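Local coordinates for putative integron gene cassette protein (Uncultured bacterium, PDB 3FUY) that is of unknown function, a product of a mobile integron gene cassette that folds into a mixed beta sheet with two long helices, at residues B[47-53]-B[96-102]. Residues are numbered along the deposited sequence; the frame is centred on the assembly and turned at random.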
ATOM      1  N   VAL B  47       9.253  -5.462  -6.271  1.00 21.93           N
ATOM      2  CA  VAL B  47       9.046  -4.032  -6.250  1.00 19.81           C
ATOM      3  C   VAL B  47       9.131  -3.474  -7.669  1.00 24.42           C
ATOM      4  O   VAL B  47      10.085  -3.730  -8.398  1.00 24.31           O
ATOM      5  CB  VAL B  47      10.072  -3.319  -5.351  1.00 21.57           C
ATOM      6  CG1 VAL B  47       9.809  -1.822  -5.341  1.00 23.76           C
ATOM      7  CG2 VAL B  47      10.021  -3.885  -3.915  1.00 22.66           C
ATOM      8  N   LEU B  48       8.134  -2.688  -8.046  1.00 23.16           N
ATOM      9  CA  LEU B  48       8.182  -1.955  -9.293  1.00 22.29           C
ATOM     10  C   LEU B  48       8.556  -0.486  -9.043  1.00 26.40           C
ATOM     11  O   LEU B  48       7.930   0.208  -8.230  1.00 22.09           O
ATOM     12  CB  LEU B  48       6.847  -2.049 -10.014  1.00 24.26           C
ATOM     13  CG  LEU B  48       6.712  -1.181 -11.262  1.00 25.76           C
ATOM     14  CD1 LEU B  48       7.749  -1.598 -12.320  1.00 25.88           C
ATOM     15  CD2 LEU B  48       5.299  -1.305 -11.797  1.00 22.07           C
ATOM     16  N   ARG B  49       9.596  -0.027  -9.734  1.00 24.72           N
ATOM     17  CA  ARG B  49      10.040   1.365  -9.626  1.00 28.93           C
ATOM     18  C   ARG B  49      10.106   2.025 -10.992  1.00 28.15           C
ATOM     19  O   ARG B  49      10.683   1.465 -11.924  1.00 26.72           O
ATOM     20  CB  ARG B  49      11.432   1.433  -9.011  1.00 30.56           C
ATOM     21  CG  ARG B  49      11.448   1.411  -7.515  1.00 41.35           C
ATOM     22  CD  ARG B  49      12.875   1.456  -6.972  1.00 46.13           C
ATOM     23  NE  ARG B  49      12.851   1.575  -5.514  1.00 53.26           N
ATOM     24  CZ  ARG B  49      13.307   2.627  -4.840  1.00 53.63           C
ATOM     25  NH1 ARG B  49      13.859   3.650  -5.493  1.00 53.72           N
ATOM     26  NH2 ARG B  49      13.224   2.646  -3.513  1.00 53.44           N
ATOM     27  N   ILE B  50       9.521   3.210 -11.114  1.00 26.46           N
ATOM     28  CA  ILE B  50       9.730   4.012 -12.300  1.00 27.92           C
ATOM     29  C   ILE B  50      10.849   5.005 -11.948  1.00 30.08           C
ATOM     30  O   ILE B  50      10.608   6.186 -11.720  1.00 30.79           O
ATOM     31  CB  ILE B  50       8.449   4.733 -12.729  1.00 28.30           C
ATOM     32  CG1 ILE B  50       7.217   3.811 -12.604  1.00 27.12           C
ATOM     33  CG2 ILE B  50       8.601   5.283 -14.134  1.00 24.16           C
ATOM     34  CD1 ILE B  50       7.313   2.496 -13.419  1.00 24.26           C
ATOM     35  N   GLY B  51      12.066   4.487 -11.887  1.00 27.21           N
ATOM     36  CA  GLY B  51      13.178   5.159 -11.239  1.00 32.35           C
ATOM     37  C   GLY B  51      13.668   6.435 -11.901  1.00 33.32           C
ATOM     38  O   GLY B  51      13.823   7.466 -11.242  1.00 35.16           O
ATOM     39  N   ARG B  52      13.904   6.383 -13.203  1.00 31.38           N
ATOM     40  CA  ARG B  52      14.560   7.511 -13.866  1.00 31.31           C
ATOM     41  C   ARG B  52      13.681   8.756 -13.955  1.00 35.99           C
ATOM     42  O   ARG B  52      14.124   9.856 -13.624  1.00 37.26           O
ATOM     43  CB  ARG B  52      15.069   7.123 -15.253  1.00 31.98           C
ATOM     44  CG  ARG B  52      16.111   8.114 -15.803  1.00 39.15           C
ATOM     45  CD  ARG B  52      16.803   7.580 -17.055  1.00 41.07           C
ATOM     46  NE  ARG B  52      17.620   8.601 -17.729  1.00 44.38           N
ATOM     47  CZ  ARG B  52      18.032   8.506 -18.991  1.00 44.10           C
ATOM     48  NH1 ARG B  52      17.711   7.441 -19.713  1.00 37.13           N
ATOM     49  NH2 ARG B  52      18.765   9.477 -19.534  1.00 47.74           N
ATOM     50  N   THR B  53      12.440   8.579 -14.394  1.00 31.91           N
ATOM     51  CA  THR B  53      11.534   9.699 -14.609  1.00 31.28           C
ATOM     52  C   THR B  53      10.674  10.038 -13.397  1.00 33.03           C
ATOM     53  O   THR B  53      10.188  11.168 -13.271  1.00 32.40           O
ATOM     54  CB  THR B  53      10.556   9.379 -15.721  1.00 33.24           C
ATOM     55  OG1 THR B  53       9.813   8.210 -15.352  1.00 31.38           O
ATOM     56  CG2 THR B  53      11.296   9.142 -17.051  1.00 34.90           C
ATOM     57  N   CYS B  96      13.239  -6.641  -7.893  1.00 22.44           N
ATOM     58  CA  CYS B  96      12.770  -5.335  -8.326  1.00 22.01           C
ATOM     59  C   CYS B  96      12.840  -5.237  -9.843  1.00 22.38           C
ATOM     60  O   CYS B  96      13.746  -5.782 -10.476  1.00 24.64           O
ATOM     61  CB  CYS B  96      13.625  -4.227  -7.680  1.00 21.24           C
ATOM     62  SG  CYS B  96      13.297  -2.546  -8.284  1.00 26.45           S
ATOM     63  N   VAL B  97      11.867  -4.554 -10.419  1.00 20.77           N
ATOM     64  CA  VAL B  97      11.947  -4.165 -11.817  1.00 23.44           C
ATOM     65  C   VAL B  97      11.948  -2.651 -11.807  1.00 24.33           C
ATOM     66  O   VAL B  97      10.971  -2.019 -11.393  1.00 25.92           O
ATOM     67  CB  VAL B  97      10.737  -4.667 -12.635  1.00 24.14           C
ATOM     68  CG1 VAL B  97      10.781  -4.094 -14.055  1.00 26.25           C
ATOM     69  CG2 VAL B  97      10.705  -6.177 -12.649  1.00 24.51           C
ATOM     70  N   ASP B  98      13.068  -2.075 -12.219  1.00 25.19           N
ATOM     71  CA  ASP B  98      13.197  -0.633 -12.325  1.00 25.07           C
ATOM     72  C   ASP B  98      13.071  -0.212 -13.787  1.00 27.27           C
ATOM     73  O   ASP B  98      13.920  -0.547 -14.630  1.00 26.93           O
ATOM     74  CB  ASP B  98      14.530  -0.178 -11.724  1.00 28.57           C
ATOM     75  CG  ASP B  98      14.639   1.330 -11.617  1.00 30.43           C
ATOM     76  OD1 ASP B  98      13.881   2.028 -12.309  1.00 32.78           O
ATOM     77  OD2 ASP B  98      15.481   1.816 -10.832  1.00 33.13           O
ATOM     78  N   ILE B  99      12.003   0.519 -14.086  1.00 25.10           N
ATOM     79  CA  ILE B  99      11.729   0.935 -15.447  1.00 27.74           C
ATOM     80  C   ILE B  99      12.280   2.335 -15.736  1.00 28.39           C
ATOM     81  O   ILE B  99      12.061   3.261 -14.967  1.00 28.13           O
ATOM     82  CB  ILE B  99      10.217   0.923 -15.746  1.00 27.65           C
ATOM     83  CG1 ILE B  99       9.677  -0.512 -15.691  1.00 29.63           C
ATOM     84  CG2 ILE B  99       9.928   1.571 -17.112  1.00 27.02           C
ATOM     85  CD1 ILE B  99       8.250  -0.625 -16.114  1.00 27.03           C
ATOM     86  N   ASP B 100      12.995   2.462 -16.853  1.00 28.39           N
ATOM     87  CA  ASP B 100      13.429   3.750 -17.393  1.00 28.13           C
ATOM     88  C   ASP B 100      12.601   4.056 -18.624  1.00 30.16           C
ATOM     89  O   ASP B 100      12.833   3.489 -19.695  1.00 32.39           O
ATOM     90  CB  ASP B 100      14.910   3.670 -17.784  1.00 30.80           C
ATOM     91  CG  ASP B 100      15.401   4.896 -18.560  1.00 34.45           C
ATOM     92  OD1 ASP B 100      14.602   5.776 -18.953  1.00 32.97           O
ATOM     93  OD2 ASP B 100      16.622   4.963 -18.788  1.00 39.00           O
ATOM     94  N   ASP B 101      11.636   4.950 -18.478  1.00 27.74           N
ATOM     95  CA  ASP B 101      10.776   5.328 -19.593  1.00 32.43           C
ATOM     96  C   ASP B 101      11.009   6.772 -20.059  1.00 33.45           C
ATOM     97  O   ASP B 101      10.100   7.424 -20.570  1.00 31.13           O
ATOM     98  CB  ASP B 101       9.297   5.103 -19.245  1.00 29.36           C
ATOM     99  CG  ASP B 101       8.858   5.835 -17.980  1.00 32.28           C
ATOM    100  OD1 ASP B 101       9.721   6.356 -17.224  1.00 34.14           O
ATOM    101  OD2 ASP B 101       7.628   5.861 -17.729  1.00 30.17           O
ATOM    102  N   LYS B 102      12.230   7.266 -19.889  1.00 35.26           N
ATOM    103  CA  LYS B 102      12.503   8.661 -20.234  1.00 35.47           C
ATOM    104  C   LYS B 102      12.522   8.877 -21.743  1.00 37.82           C
ATOM    105  O   LYS B 102      11.644   9.552 -22.287  1.00 36.15           O
ATOM    106  CB  LYS B 102      13.789   9.153 -19.582  1.00 37.26           C
ATOM    107  CG  LYS B 102      14.083  10.626 -19.852  1.00 40.57           C
ATOM    108  CD  LYS B 102      15.228  11.112 -18.978  1.00 42.88           C
ATOM    109  CE  LYS B 102      15.352  12.624 -19.030  1.00 48.88           C
ATOM    110  NZ  LYS B 102      16.397  13.098 -18.086  1.00 58.29           N
TER
HETATM  111  O   HOH W   1      15.074   3.731 -14.048  1.00 34.78           O
HETATM  112  O   HOH W   2      11.897   5.881 -15.374  1.00 27.80           O
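Leu48 and Ile99 meet through their CD1 methyls, 3.9 Å apart, on the sheet face covered by helix 59-79, where Val97 also lies. With chi1 at 173°, the Leu48 branch swings away from its own amide nitrogen and lies beside the carbonyl carbon, which sends CD1 across to the neighbouring strand, 3.4 Å from Val97 O, with CG1 of the same valine farther off. Ile50 runs alongside Ile99, its CD1 methyl against CB of that residue. Beneath these side chains the strands run parallel, joined by three backbone hydrogen bonds: Val97 N to Val47 O, Arg49 N to Val97 O and Ile99 N to Arg49 O. On the other face Val47 packs on Cys96, while the Arg49 side chain leads away from strand 96-100, its NE hydrogen-bonded to the carbonyl O of Phe178 near the C-terminus. Beyond Arg49 the chain turns, and Gly51 N donates to Asp98 OD1 (3.1 Å), which also accepts from a water. A second water donates to Ile99 O and accepts from the backbone N atoms of Thr53 and Asp101, bridging the two segments where the strands part. Thr53 OG1 gives its proton to the syn lone pair of Asp101 OD1 at 2.6 Å. Farther out, Arg52 presents NH1 edge-on to the syn lone pair of Asp100 OD2 in a 2.9 Å salt bridge, the carboxylate plane turned 82° from the guanidinium, one face of which carries Lys102 CD. Asp100 OD1 meanwhile accepts from Lys102 N at 3.0 Å, closing an Asx turn. With an alanine in place of Asp100, the Arg52 guanidinium would probably lose its charge partner and Lys102 N its side-chain acceptor. Parallel neighbours 44-49 and 91-100, linked through helix 59-79, form a beta-alpha-beta crossover, joined here at their C-terminal ends.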